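Local coordinates for protein RNA-dependent RNA Polymerase (Bombyx mori cytoplasmic polyhedrosis virus, PDB 6TZ0) that catalyses RNA-templated RNA synthesis, transcribing conservative plus strands from the double-stranded viral genome and making the complementary minus strands after core assembly, at residues V555-K560 and N632-Y637; E759-I764 and G843-Y848; K921-S926 and A981-E986; G1081-F1086 and Q1121-R1126. One frame throughout, in Å; residues are numbered along the deposited sequence.

Contact 1 of 4, residues V555-K560 and N632-Y637; sequences VTTNTK and NAEGTY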
loop_
_atom_site.group_PDB
_atom_site.type_symbol
_atom_site.label_atom_id
_atom_site.label_comp_id
_atom_site.label_asym_id
_atom_site.label_seq_id
_atom_site.Cartn_x
_atom_site.Cartn_y
_atom_site.Cartn_z
ATOM N N VAL A 555 15.148 -5.437 -5.147
ATOM C CA VAL A 555 14.632 -6.744 -5.539
ATOM C C VAL A 555 14.598 -6.808 -7.061
ATOM O O VAL A 555 13.787 -6.136 -7.701
ATOM C CB VAL A 555 13.243 -7.001 -4.941
ATOM C CG1 VAL A 555 12.663 -8.307 -5.449
ATOM C CG2 VAL A 555 13.323 -7.021 -3.435
ATOM N N THR A 556 15.468 -7.620 -7.646
ATOM C CA THR A 556 15.510 -7.773 -9.092
ATOM C C THR A 556 14.455 -8.792 -9.521
ATOM O O THR A 556 13.586 -9.194 -8.745
ATOM C CB THR A 556 16.910 -8.177 -9.543
ATOM O OG1 THR A 556 17.221 -9.474 -9.031
ATOM C CG2 THR A 556 17.931 -7.201 -9.009
ATOM N N THR A 557 14.516 -9.225 -10.776
ATOM C CA THR A 557 13.576 -10.230 -11.256
ATOM C C THR A 557 13.953 -11.611 -10.724
ATOM O O THR A 557 13.084 -12.404 -10.315
ATOM C CB THR A 557 13.569 -10.209 -12.783
ATOM O OG1 THR A 557 13.504 -8.852 -13.227
ATOM C CG2 THR A 557 12.352 -10.904 -13.310
ATOM N N ASN A 558 15.255 -11.885 -10.677
ATOM C CA ASN A 558 15.746 -13.135 -10.121
ATOM C C ASN A 558 15.524 -13.215 -8.617
ATOM O O ASN A 558 15.379 -14.315 -8.075
ATOM C CB ASN A 558 17.223 -13.291 -10.447
ATOM C CG ASN A 558 17.472 -13.473 -11.916
ATOM O OD1 ASN A 558 16.722 -14.153 -12.595
ATOM N ND2 ASN A 558 18.537 -12.873 -12.417
ATOM N N THR A 559 15.506 -12.077 -7.924
ATOM C CA THR A 559 15.196 -12.093 -6.502
ATOM C C THR A 559 13.725 -12.415 -6.272
ATOM O O THR A 559 13.378 -13.096 -5.299
ATOM C CB THR A 559 15.578 -10.750 -5.882
ATOM O OG1 THR A 559 16.950 -10.476 -6.174
ATOM C CG2 THR A 559 15.425 -10.775 -4.378
ATOM N N LYS A 560 12.854 -11.962 -7.178
ATOM C CA LYS A 560 11.450 -12.359 -7.156
ATOM C C LYS A 560 11.291 -13.856 -7.388
ATOM O O LYS A 560 10.382 -14.486 -6.826
ATOM C CB LYS A 560 10.689 -11.556 -8.211
ATOM C CG LYS A 560 9.238 -11.929 -8.387
ATOM C CD LYS A 560 8.392 -11.508 -7.220
ATOM C CE LYS A 560 7.001 -12.080 -7.365
ATOM N NZ LYS A 560 6.364 -11.622 -8.617
ATOM N N ASN A 632 9.266 3.953 -16.147
ATOM C CA ASN A 632 10.379 3.595 -15.284
ATOM C C ASN A 632 11.152 2.431 -15.897
ATOM O O ASN A 632 10.653 1.720 -16.763
ATOM C CB ASN A 632 9.852 3.221 -13.897
ATOM C CG ASN A 632 10.936 3.166 -12.850
ATOM O OD1 ASN A 632 12.095 3.450 -13.124
ATOM N ND2 ASN A 632 10.569 2.761 -11.648
ATOM N N ALA A 633 12.388 2.247 -15.446
ATOM C CA ALA A 633 13.073 1.004 -15.749
ATOM C C ALA A 633 12.486 -0.130 -14.911
ATOM O O ALA A 633 11.795 0.093 -13.916
ATOM C CB ALA A 633 14.573 1.132 -15.503
ATOM N N GLU A 634 12.763 -1.356 -15.326
ATOM C CA GLU A 634 12.103 -2.522 -14.760
ATOM C C GLU A 634 13.018 -3.199 -13.745
ATOM O O GLU A 634 14.240 -3.081 -13.809
ATOM C CB GLU A 634 11.700 -3.485 -15.882
ATOM C CG GLU A 634 10.559 -4.447 -15.556
ATOM C CD GLU A 634 11.036 -5.747 -14.957
ATOM O OE1 GLU A 634 12.172 -6.151 -15.276
ATOM O OE2 GLU A 634 10.289 -6.365 -14.166
ATOM N N GLY A 635 12.413 -3.880 -12.780
ATOM C CA GLY A 635 13.190 -4.573 -11.773
ATOM C C GLY A 635 13.118 -3.910 -10.417
ATOM O O GLY A 635 14.057 -3.986 -9.621
ATOM N N THR A 636 12.018 -3.225 -10.164
ATOM C CA THR A 636 11.700 -2.663 -8.867
ATOM C C THR A 636 10.704 -3.640 -8.241
ATOM O O THR A 636 10.511 -4.747 -8.747
ATOM C CB THR A 636 11.186 -1.229 -9.069
ATOM O OG1 THR A 636 12.005 -0.597 -10.054
ATOM C CG2 THR A 636 11.327 -0.368 -7.815
ATOM N N TYR A 637 10.086 -3.275 -7.125
ATOM C CA TYR A 637 8.945 -4.019 -6.653
ATOM C C TYR A 637 7.789 -3.042 -6.487
ATOM O O TYR A 637 7.980 -1.974 -5.889
ATOM C CB TYR A 637 9.246 -4.727 -5.332
ATOM C CG TYR A 637 8.275 -5.837 -5.056
ATOM C CD1 TYR A 637 8.402 -7.057 -5.703
ATOM C CD2 TYR A 637 7.208 -5.659 -4.191
ATOM C CE1 TYR A 637 7.512 -8.072 -5.478
ATOM C CE2 TYR A 637 6.311 -6.673 -3.962
ATOM C CZ TYR A 637 6.468 -7.873 -4.607
ATOM O OH TYR A 637 5.574 -8.887 -4.379
#

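Contact 2 of 4, residues E759-I764 and G843-Y848; sequences ELNALI and GEYPAY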
loop_
_atom_site.group_PDB
_atom_site.type_symbol
_atom_site.label_atom_id
_atom_site.label_comp_id
_atom_site.label_asym_id
_atom_site.label_seq_id
_atom_site.Cartn_x
_atom_site.Cartn_y
_atom_site.Cartn_z
ATOM N N GLU A 759 -9.152 15.108 15.735
ATOM C CA GLU A 759 -7.818 14.911 15.175
ATOM C C GLU A 759 -6.742 15.514 16.067
ATOM O O GLU A 759 -5.681 14.906 16.272
ATOM C CB GLU A 759 -7.759 15.518 13.777
ATOM C CG GLU A 759 -6.432 15.362 13.073
ATOM C CD GLU A 759 -6.445 15.953 11.679
ATOM O OE1 GLU A 759 -7.491 16.497 11.268
ATOM O OE2 GLU A 759 -5.407 15.875 10.990
ATOM N N LEU A 760 -7.007 16.702 16.618
ATOM C CA LEU A 760 -6.049 17.337 17.516
ATOM C C LEU A 760 -5.877 16.532 18.798
ATOM O O LEU A 760 -4.751 16.360 19.273
ATOM C CB LEU A 760 -6.487 18.777 17.805
ATOM C CG LEU A 760 -5.595 19.808 18.512
ATOM C CD1 LEU A 760 -5.712 19.768 20.025
ATOM C CD2 LEU A 760 -4.143 19.621 18.106
ATOM N N ASN A 761 -6.972 15.999 19.347
ATOM C CA ASN A 761 -6.886 15.181 20.552
ATOM C C ASN A 761 -6.163 13.868 20.290
ATOM O O ASN A 761 -5.412 13.396 21.147
ATOM C CB ASN A 761 -8.280 14.912 21.112
ATOM C CG ASN A 761 -8.875 16.120 21.787
ATOM O OD1 ASN A 761 -8.182 16.851 22.490
ATOM N ND2 ASN A 761 -10.166 16.328 21.599
ATOM N N ALA A 762 -6.351 13.279 19.107
ATOM C CA ALA A 762 -5.629 12.052 18.781
ATOM C C ALA A 762 -4.134 12.307 18.626
ATOM O O ALA A 762 -3.317 11.497 19.073
ATOM C CB ALA A 762 -6.200 11.425 17.512
ATOM N N LEU A 763 -3.752 13.437 18.025
ATOM C CA LEU A 763 -2.329 13.747 17.892
ATOM C C LEU A 763 -1.687 14.093 19.232
ATOM O O LEU A 763 -0.526 13.731 19.479
ATOM C CB LEU A 763 -2.142 14.895 16.908
ATOM C CG LEU A 763 -2.418 14.599 15.439
ATOM C CD1 LEU A 763 -2.418 15.883 14.666
ATOM C CD2 LEU A 763 -1.365 13.674 14.884
ATOM N N ILE A 764 -2.427 14.789 20.098
ATOM C CA ILE A 764 -1.956 15.083 21.447
ATOM C C ILE A 764 -1.792 13.800 22.256
ATOM O O ILE A 764 -0.808 13.633 22.985
ATOM C CB ILE A 764 -2.913 16.091 22.116
ATOM C CG1 ILE A 764 -2.743 17.486 21.508
ATOM C CG2 ILE A 764 -2.755 16.138 23.610
ATOM C CD1 ILE A 764 -1.363 18.048 21.647
ATOM N N GLY A 843 -15.377 20.056 22.069
ATOM C CA GLY A 843 -13.953 19.891 21.874
ATOM C C GLY A 843 -13.405 18.663 22.566
ATOM O O GLY A 843 -12.476 18.031 22.052
ATOM N N GLU A 844 -13.991 18.325 23.721
ATOM C CA GLU A 844 -13.566 17.226 24.597
ATOM C C GLU A 844 -12.098 17.365 24.991
ATOM O O GLU A 844 -11.319 16.414 24.941
ATOM C CB GLU A 844 -13.835 15.860 23.964
ATOM C CG GLU A 844 -15.294 15.523 23.799
ATOM C CD GLU A 844 -15.501 14.164 23.180
ATOM O OE1 GLU A 844 -14.499 13.524 22.806
ATOM O OE2 GLU A 844 -16.666 13.737 23.055
ATOM N N TYR A 845 -11.729 18.564 25.384
ATOM C CA TYR A 845 -10.351 18.851 25.716
ATOM C C TYR A 845 -10.194 18.953 27.233
ATOM O O TYR A 845 -11.145 19.324 27.926
ATOM C CB TYR A 845 -9.917 20.156 25.037
ATOM C CG TYR A 845 -8.445 20.414 25.057
ATOM C CD1 TYR A 845 -7.603 19.721 24.208
ATOM C CD2 TYR A 845 -7.896 21.340 25.922
ATOM C CE1 TYR A 845 -6.262 19.931 24.226
ATOM C CE2 TYR A 845 -6.550 21.566 25.942
ATOM C CZ TYR A 845 -5.741 20.858 25.088
ATOM O OH TYR A 845 -4.395 21.066 25.097
ATOM N N PRO A 846 -9.039 18.567 27.786
ATOM C CA PRO A 846 -8.835 18.696 29.235
ATOM C C PRO A 846 -8.816 20.143 29.700
ATOM O O PRO A 846 -8.197 21.009 29.082
ATOM C CB PRO A 846 -7.476 18.024 29.456
ATOM C CG PRO A 846 -7.353 17.082 28.341
ATOM C CD PRO A 846 -7.991 17.738 27.170
ATOM N N ALA A 847 -9.493 20.391 30.812
ATOM C CA ALA A 847 -9.785 21.739 31.270
ATOM C C ALA A 847 -8.873 22.175 32.408
ATOM O O ALA A 847 -8.267 21.362 33.105
ATOM C CB ALA A 847 -11.247 21.846 31.711
ATOM N N TYR A 848 -8.788 23.484 32.576
ATOM C CA TYR A 848 -8.101 24.134 33.685
ATOM C C TYR A 848 -9.074 24.327 34.843
ATOM O O TYR A 848 -10.279 24.134 34.670
ATOM C CB TYR A 848 -7.516 25.457 33.191
ATOM C CG TYR A 848 -6.319 25.297 32.293
ATOM C CD1 TYR A 848 -5.044 25.193 32.826
ATOM C CD2 TYR A 848 -6.464 25.228 30.916
ATOM C CE1 TYR A 848 -3.948 25.039 32.019
ATOM C CE2 TYR A 848 -5.371 25.076 30.095
ATOM C CZ TYR A 848 -4.117 24.981 30.654
ATOM O OH TYR A 848 -3.022 24.827 29.848
#

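Contact 3 of 4, residues K921-S926 and A981-E986; sequences KKEDIS and AMATKE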
loop_
_atom_site.group_PDB
_atom_site.type_symbol
_atom_site.label_atom_id
_atom_site.label_comp_id
_atom_site.label_asym_id
_atom_site.label_seq_id
_atom_site.Cartn_x
_atom_site.Cartn_y
_atom_site.Cartn_z
ATOM N N LYS A 921 -21.205 17.707 -3.802
ATOM C CA LYS A 921 -22.388 16.991 -4.254
ATOM C C LYS A 921 -22.054 16.144 -5.474
ATOM O O LYS A 921 -21.536 16.654 -6.471
ATOM C CB LYS A 921 -23.521 17.963 -4.579
ATOM C CG LYS A 921 -24.786 17.285 -5.063
ATOM C CD LYS A 921 -25.352 16.359 -4.009
ATOM C CE LYS A 921 -25.908 17.138 -2.841
ATOM N NZ LYS A 921 -26.542 16.246 -1.837
ATOM N N LYS A 922 -22.361 14.856 -5.387
ATOM C CA LYS A 922 -22.150 13.907 -6.469
ATOM C C LYS A 922 -23.467 13.681 -7.193
ATOM O O LYS A 922 -24.535 13.703 -6.573
ATOM C CB LYS A 922 -21.608 12.573 -5.941
ATOM C CG LYS A 922 -20.091 12.484 -5.811
ATOM C CD LYS A 922 -19.534 13.283 -4.644
ATOM C CE LYS A 922 -19.935 12.685 -3.311
ATOM N NZ LYS A 922 -19.351 13.453 -2.183
ATOM N N GLU A 923 -23.393 13.472 -8.502
ATOM C CA GLU A 923 -24.577 13.244 -9.319
ATOM C C GLU A 923 -24.698 11.741 -9.545
ATOM O O GLU A 923 -23.905 11.150 -10.284
ATOM C CB GLU A 923 -24.484 14.023 -10.629
ATOM C CG GLU A 923 -25.821 14.246 -11.306
ATOM C CD GLU A 923 -26.187 13.138 -12.252
ATOM O OE1 GLU A 923 -25.264 12.575 -12.867
ATOM O OE2 GLU A 923 -27.389 12.823 -12.373
ATOM N N ASP A 924 -25.689 11.127 -8.906
ATOM C CA ASP A 924 -25.746 9.679 -8.782
ATOM C C ASP A 924 -26.310 9.020 -10.036
ATOM O O ASP A 924 -26.947 9.657 -10.877
ATOM C CB ASP A 924 -26.594 9.279 -7.576
ATOM C CG ASP A 924 -25.946 9.645 -6.259
ATOM O OD1 ASP A 924 -24.699 9.730 -6.206
ATOM O OD2 ASP A 924 -26.684 9.835 -5.270
ATOM N N ILE A 925 -26.064 7.714 -10.144
ATOM C CA ILE A 925 -26.639 6.880 -11.193
ATOM C C ILE A 925 -28.036 6.445 -10.773
ATOM O O ILE A 925 -28.436 6.642 -9.621
ATOM C CB ILE A 925 -25.750 5.661 -11.503
ATOM C CG1 ILE A 925 -25.594 4.781 -10.269
ATOM C CG2 ILE A 925 -24.392 6.093 -11.991
ATOM C CD1 ILE A 925 -24.931 3.461 -10.561
ATOM N N SER A 926 -28.785 5.866 -11.708
ATOM C CA SER A 926 -30.155 5.461 -11.437
ATOM C C SER A 926 -30.180 4.263 -10.487
ATOM O O SER A 926 -29.288 3.413 -10.530
ATOM C CB SER A 926 -30.869 5.115 -12.741
ATOM O OG SER A 926 -30.309 3.967 -13.347
ATOM N N ALA A 981 -20.431 5.661 -6.602
ATOM C CA ALA A 981 -20.605 5.727 -8.047
ATOM C C ALA A 981 -21.264 7.034 -8.472
ATOM O O ALA A 981 -22.074 7.613 -7.744
ATOM C CB ALA A 981 -21.435 4.550 -8.560
ATOM N N MET A 982 -20.909 7.489 -9.674
ATOM C CA MET A 982 -21.414 8.729 -10.244
ATOM C C MET A 982 -21.816 8.497 -11.690
ATOM O O MET A 982 -21.276 7.618 -12.364
ATOM C CB MET A 982 -20.368 9.835 -10.210
ATOM C CG MET A 982 -19.985 10.305 -8.839
ATOM S SD MET A 982 -18.661 11.498 -8.999
ATOM C CE MET A 982 -17.367 10.376 -9.479
ATOM N N ALA A 983 -22.758 9.306 -12.170
ATOM C CA ALA A 983 -23.139 9.277 -13.575
ATOM C C ALA A 983 -22.413 10.322 -14.407
ATOM O O ALA A 983 -22.646 10.396 -15.618
ATOM C CB ALA A 983 -24.651 9.466 -13.723
ATOM N N THR A 984 -21.544 11.122 -13.796
ATOM C CA THR A 984 -20.743 12.102 -14.511
ATOM C C THR A 984 -19.384 12.209 -13.839
ATOM O O THR A 984 -19.156 11.656 -12.760
ATOM C CB THR A 984 -21.430 13.467 -14.558
ATOM O OG1 THR A 984 -20.643 14.369 -15.344
ATOM C CG2 THR A 984 -21.598 14.021 -13.157
ATOM N N LYS A 985 -18.472 12.933 -14.483
ATOM C CA LYS A 985 -17.107 13.028 -13.985
ATOM C C LYS A 985 -16.836 14.278 -13.163
ATOM O O LYS A 985 -15.735 14.407 -12.618
ATOM C CB LYS A 985 -16.112 12.967 -15.147
ATOM C CG LYS A 985 -16.169 14.157 -16.081
ATOM C CD LYS A 985 -15.193 13.988 -17.233
ATOM C CE LYS A 985 -15.262 15.154 -18.207
ATOM N NZ LYS A 985 -14.754 16.422 -17.610
ATOM N N GLU A 986 -17.790 15.197 -13.057
ATOM C CA GLU A 986 -17.599 16.408 -12.274
ATOM C C GLU A 986 -18.583 16.469 -11.112
ATOM O O GLU A 986 -19.696 15.941 -11.181
ATOM C CB GLU A 986 -17.734 17.659 -13.150
ATOM C CG GLU A 986 -19.132 17.950 -13.681
ATOM C CD GLU A 986 -19.406 17.304 -15.027
ATOM O OE1 GLU A 986 -18.638 16.410 -15.435
ATOM O OE2 GLU A 986 -20.395 17.696 -15.680
#

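Contact 4 of 4, residues G1081-F1086 and Q1121-R1126; sequences GNYHKF and QGILLR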
loop_
_atom_site.group_PDB
_atom_site.type_symbol
_atom_site.label_atom_id
_atom_site.label_comp_id
_atom_site.label_asym_id
_atom_site.label_seq_id
_atom_site.Cartn_x
_atom_site.Cartn_y
_atom_site.Cartn_z
ATOM N N GLY A 1081 -19.165 -0.006 27.598
ATOM C CA GLY A 1081 -19.360 -0.102 26.165
ATOM C C GLY A 1081 -20.324 -1.172 25.701
ATOM O O GLY A 1081 -21.547 -1.054 25.835
ATOM N N ASN A 1082 -19.746 -2.236 25.155
ATOM C CA ASN A 1082 -20.428 -3.278 24.410
ATOM C C ASN A 1082 -20.697 -4.507 25.281
ATOM O O ASN A 1082 -20.410 -4.533 26.475
ATOM C CB ASN A 1082 -19.587 -3.624 23.178
ATOM C CG ASN A 1082 -18.130 -3.884 23.517
ATOM O OD1 ASN A 1082 -17.745 -3.926 24.686
ATOM N ND2 ASN A 1082 -17.306 -4.030 22.489
ATOM N N TYR A 1083 -21.273 -5.542 24.670
ATOM C CA TYR A 1083 -21.330 -6.831 25.349
ATOM C C TYR A 1083 -20.028 -7.593 25.135
ATOM O O TYR A 1083 -19.286 -7.855 26.087
ATOM C CB TYR A 1083 -22.537 -7.636 24.863
ATOM C CG TYR A 1083 -22.789 -8.890 25.670
ATOM C CD1 TYR A 1083 -23.295 -8.811 26.963
ATOM C CD2 TYR A 1083 -22.534 -10.150 25.141
ATOM C CE1 TYR A 1083 -23.526 -9.946 27.708
ATOM C CE2 TYR A 1083 -22.765 -11.292 25.882
ATOM C CZ TYR A 1083 -23.261 -11.180 27.163
ATOM O OH TYR A 1083 -23.494 -12.311 27.907
ATOM N N HIS A 1084 -19.735 -7.958 23.888
ATOM C CA HIS A 1084 -18.383 -8.314 23.474
ATOM C C HIS A 1084 -17.874 -7.415 22.362
ATOM O O HIS A 1084 -16.798 -6.819 22.492
ATOM C CB HIS A 1084 -18.307 -9.789 23.049
ATOM C CG HIS A 1084 -18.449 -10.744 24.190
ATOM N ND1 HIS A 1084 -17.461 -10.924 25.135
ATOM C CD2 HIS A 1084 -19.463 -11.568 24.545
ATOM C CE1 HIS A 1084 -17.861 -11.812 26.026
ATOM N NE2 HIS A 1084 -19.072 -12.220 25.691
ATOM N N LYS A 1085 -18.626 -7.293 21.275
ATOM C CA LYS A 1085 -18.361 -6.305 20.243
ATOM C C LYS A 1085 -19.560 -5.411 19.978
ATOM O O LYS A 1085 -19.382 -4.226 19.687
ATOM C CB LYS A 1085 -17.931 -6.994 18.935
ATOM C CG LYS A 1085 -17.439 -6.035 17.849
ATOM C CD LYS A 1085 -16.862 -6.767 16.645
ATOM C CE LYS A 1085 -17.948 -7.365 15.774
ATOM N NZ LYS A 1085 -18.724 -6.304 15.080
ATOM N N PHE A 1086 -20.772 -5.938 20.125
ATOM C CA PHE A 1086 -21.999 -5.207 19.836
ATOM C C PHE A 1086 -22.228 -4.162 20.917
ATOM O O PHE A 1086 -22.588 -4.503 22.048
ATOM C CB PHE A 1086 -23.175 -6.176 19.774
ATOM C CG PHE A 1086 -23.024 -7.245 18.737
ATOM C CD1 PHE A 1086 -23.329 -6.997 17.411
ATOM C CD2 PHE A 1086 -22.569 -8.505 19.091
ATOM C CE1 PHE A 1086 -23.185 -7.987 16.456
ATOM C CE2 PHE A 1086 -22.422 -9.500 18.139
ATOM C CZ PHE A 1086 -22.731 -9.240 16.824
ATOM N N GLN A 1121 -24.891 -15.521 17.065
ATOM C CA GLN A 1121 -26.295 -15.633 17.451
ATOM C C GLN A 1121 -26.453 -15.866 18.951
ATOM O O GLN A 1121 -27.261 -15.201 19.615
ATOM C CB GLN A 1121 -26.933 -16.766 16.647
ATOM C CG GLN A 1121 -28.312 -17.166 17.037
ATOM C CD GLN A 1121 -28.897 -18.200 16.094
ATOM O OE1 GLN A 1121 -28.255 -18.609 15.128
ATOM N NE2 GLN A 1121 -30.121 -18.634 16.375
ATOM N N GLY A 1122 -25.670 -16.797 19.503
ATOM C CA GLY A 1122 -25.723 -17.039 20.936
ATOM C C GLY A 1122 -25.206 -15.872 21.756
ATOM O O GLY A 1122 -25.789 -15.527 22.794
ATOM N N ILE A 1123 -24.116 -15.242 21.293
ATOM C CA ILE A 1123 -23.562 -14.068 21.971
ATOM C C ILE A 1123 -24.578 -12.933 21.996
ATOM O O ILE A 1123 -24.746 -12.248 23.011
ATOM C CB ILE A 1123 -22.241 -13.644 21.296
ATOM C CG1 ILE A 1123 -21.159 -14.695 21.525
ATOM C CG2 ILE A 1123 -21.745 -12.302 21.810
ATOM C CD1 ILE A 1123 -19.945 -14.520 20.632
ATOM N N LEU A 1124 -25.336 -12.777 20.918
ATOM C CA LEU A 1124 -26.260 -11.658 20.827
ATOM C C LEU A 1124 -27.559 -11.919 21.591
ATOM O O LEU A 1124 -28.135 -10.979 22.159
ATOM C CB LEU A 1124 -26.455 -11.340 19.341
ATOM C CG LEU A 1124 -27.126 -10.100 18.776
ATOM C CD1 LEU A 1124 -26.252 -9.552 17.688
ATOM C CD2 LEU A 1124 -28.385 -10.531 18.124
ATOM N N LEU A 1125 -27.994 -13.185 21.685
ATOM C CA LEU A 1125 -29.082 -13.528 22.608
ATOM C C LEU A 1125 -28.689 -13.277 24.061
ATOM O O LEU A 1125 -29.487 -12.739 24.845
ATOM C CB LEU A 1125 -29.500 -14.985 22.429
ATOM C CG LEU A 1125 -30.323 -15.321 21.190
ATOM C CD1 LEU A 1125 -30.498 -16.819 21.062
ATOM C CD2 LEU A 1125 -31.674 -14.634 21.273
ATOM N N ARG A 1126 -27.461 -13.649 24.439
ATOM C CA ARG A 1126 -26.997 -13.347 25.790
ATOM C C ARG A 1126 -26.823 -11.847 26.007
ATOM O O ARG A 1126 -26.973 -11.366 27.135
ATOM C CB ARG A 1126 -25.696 -14.094 26.073
ATOM C CG ARG A 1126 -25.879 -15.594 26.108
ATOM C CD ARG A 1126 -24.575 -16.338 26.330
ATOM N NE ARG A 1126 -24.047 -16.157 27.677
ATOM C CZ ARG A 1126 -22.874 -16.630 28.083
ATOM N NH1 ARG A 1126 -22.110 -17.315 27.244
ATOM N NH2 ARG A 1126 -22.467 -16.426 29.329
#

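Contact 1 of 4, residues V555-K560 and N632-Y637
Val555 and Lys560 meet the ring of Tyr637 in the apolar half of this buried contact. The CD methylene of Lys560 abuts the ring edge, in its plane, 4.0 Å from Tyr637 CE1, the two side chains crossing at about a right angle. Val555 CG1 lies 4.4 Å from Tyr637 CD1. The ring is set there by CG standing anti to the backbone N (chi1 -161°), and His647 stacks on it. At the backbone level, Thr556 and Gly635 bring their CA atoms to 4.8 Å; Gly635 adopts a positive phi of 108° that suits glycine. Judged from the family, these are probably parts of the polymerase palm: residues 555-560 just after motif A, with Asp552 nearby and Thr556 at the N-cap position of helix 557-573, and residues 632-637 leading toward motif B and helix 644-665. Thr557 OG1 faces Glu634 OE1 at 3.6 Å, too far for a hydrogen bond, with the side chains crossing almost perpendicularly. The Glu634 carboxylate has a hydrogen bond with Thr618 and a weak one with His542 of the viral structural protein 4 chain. Thr556 OG1 and Thr559 OG1 share a hydrogen bond of 3.0 Å.

Contact 2 of 4, residues E759-I764 and G843-Y848
The loop 843-848 docks on the flank of helix 754-766 through Asn761, whose amide reaches the main chain of Gly843 and the ring of Tyr845. With CG turned beside its own backbone N (chi1 -74°), Asn761 points its amide off the helix at the loop. Its ND2 donates to Gly843 O over 2.9 Å, the N-H bent to 139° at the hydrogen; the acceptor lies in the amide plane and is met almost head-on along its C=O bond. Glu844 O, 3.5 Å from Asn761 ND2 but not hydrogen-bonded to it, accepts a hydrogen bond from Arg867. The other end of the amide faces the tyrosine: Asn761 OD1 sits at the ring edge, 3.4 Å from Tyr845 CD1, with amide and ring planes only 21° apart. An oxygen so placed would probably be favoured by the slightly positive C-H rim of the ring.

The fold here is a helix pair with a loop laid against it. Helix 774-786 receives the far end of the tyrosine, its OH hydrogen-bonding to Lys778 O, so the hydroxyl is tied to that helix while the near edge of the ring lies against helix 754-766. Leu760 adds an apolar neighbour on the helix side, its CD1 4.2 Å from Tyr845 CE1. Within the loop, Pro846 CD lies over one face of the same ring, 3.4 Å above its plane and offset toward the rim. Glu844 has left-handed helical backbone angles, turning the chain between the carbonyl that Asn761 grips and the tyrosine that follows. Backbone hydrogen bonds of Gly843 with Trp836 and of Tyr845 with Leu837 tie the loop to the chain just before it.

Contact 3 of 4, residues K921-S926 and A981-E986
A bend at chi2 of Glu923 and an uncommon first torsion in Ile925 shape the contact with Ala981-Thr984. Glu923 has CG opposite its backbone N (chi1 -160°) and then folds at chi2, which brings OE1 to 3.3 Å from Ala983 CB, while its CB meets Thr984 CG2 at 3.8 Å. In Ile925, CG1 sits between N and the carbonyl carbon (chi1 61°); its CD1 thereby reaches Ala981 CB at 4.2 Å, and the CG2 branch rests against the peptide joining Met982 to Ala983, 3.5 Å from Met982 O. The main chains are joined by a nearly straight hydrogen bond, Ala983 N to Glu923 O (2.9 Å, 174°). The same carbonyl oxygen also takes a CA-H...O contact from Met982. Beyond it, Lys922 lays its CG 3.6 Å from Met982 SD, while its NZ turns back to Val920 O. Met982 is also hydrogen-bonded through its backbone to Trp445 of strand 442-446. The arrangement is a crossing of two loops almost at right angles: one leaves strand 919-921 and ends at Ser926, the N-cap of helix 927-937, and the other joins helix 973-979 to strand 988-990, all within the C-terminal region.

Contact 4 of 4, residues G1081-F1086 and Q1121-R1126
Ile1123 O, a main-chain oxygen of the helix, is approached by the ring of Tyr1083, lying 3.6 Å from Tyr1083 CE2 and 3.7 Å from Tyr1083 CD2, a close approach and not a hydrogen bond. Within the loop, Tyr1083 N bonds to Phe1086 O (3.1 Å), closing a turn of the backbone. Leu1124 and Phe1086 make a clear CH-pi contact: Leu1124 CD1 stands over the centre of the ring, 3.6 Å from its centroid and 11° off the normal. The leucine CG is anti to the backbone N (chi1 -168°), which swings the isobutyl group toward the loop. Tyr1083 lies across the helix surface. Its ring has Arg1126 C over one face, and its OH approaches Arg1126 CB at 3.4 Å. The ring and the arginine guanidinium are steeply inclined, so they do not stack. Ile1123 CG2 touches both the His1084 and Tyr1083 rings, at the imidazole edge 3.6 Å from His1084 CD2 and 4.0 Å from Tyr1083 CD2. Leu1124 also touches Phe1110 and Phe1111 of helix 1107-1114. The whole is an aromatic-rich loop between helices 1074-1080 and 1091-1101 seated on helix 1118-1132, in the mainly helical C-terminal region of the polymerase.

In the fold
The four contacts follow one another along the chain and none touches another. Contact 1 is the one beside the catalytic centre: the side chain of Tyr637 comes within about 4 Å of that of Asp552, a residue that can bind UTP, and the side chain of Val555 is about 8 Å from that of Val548, a magnesium ligand; neither ligand is bound to this chain in the model. Contacts 2, 3 and 4 lie away from the annotated sites, their centres 46, 39 and 49 Å from that of contact 1. Contacts 3 and 4 share the C-terminal family region, yet their centres are 39 Å apart. The nearest pair is contacts 2 and 4, with about 14 Å between closest atoms.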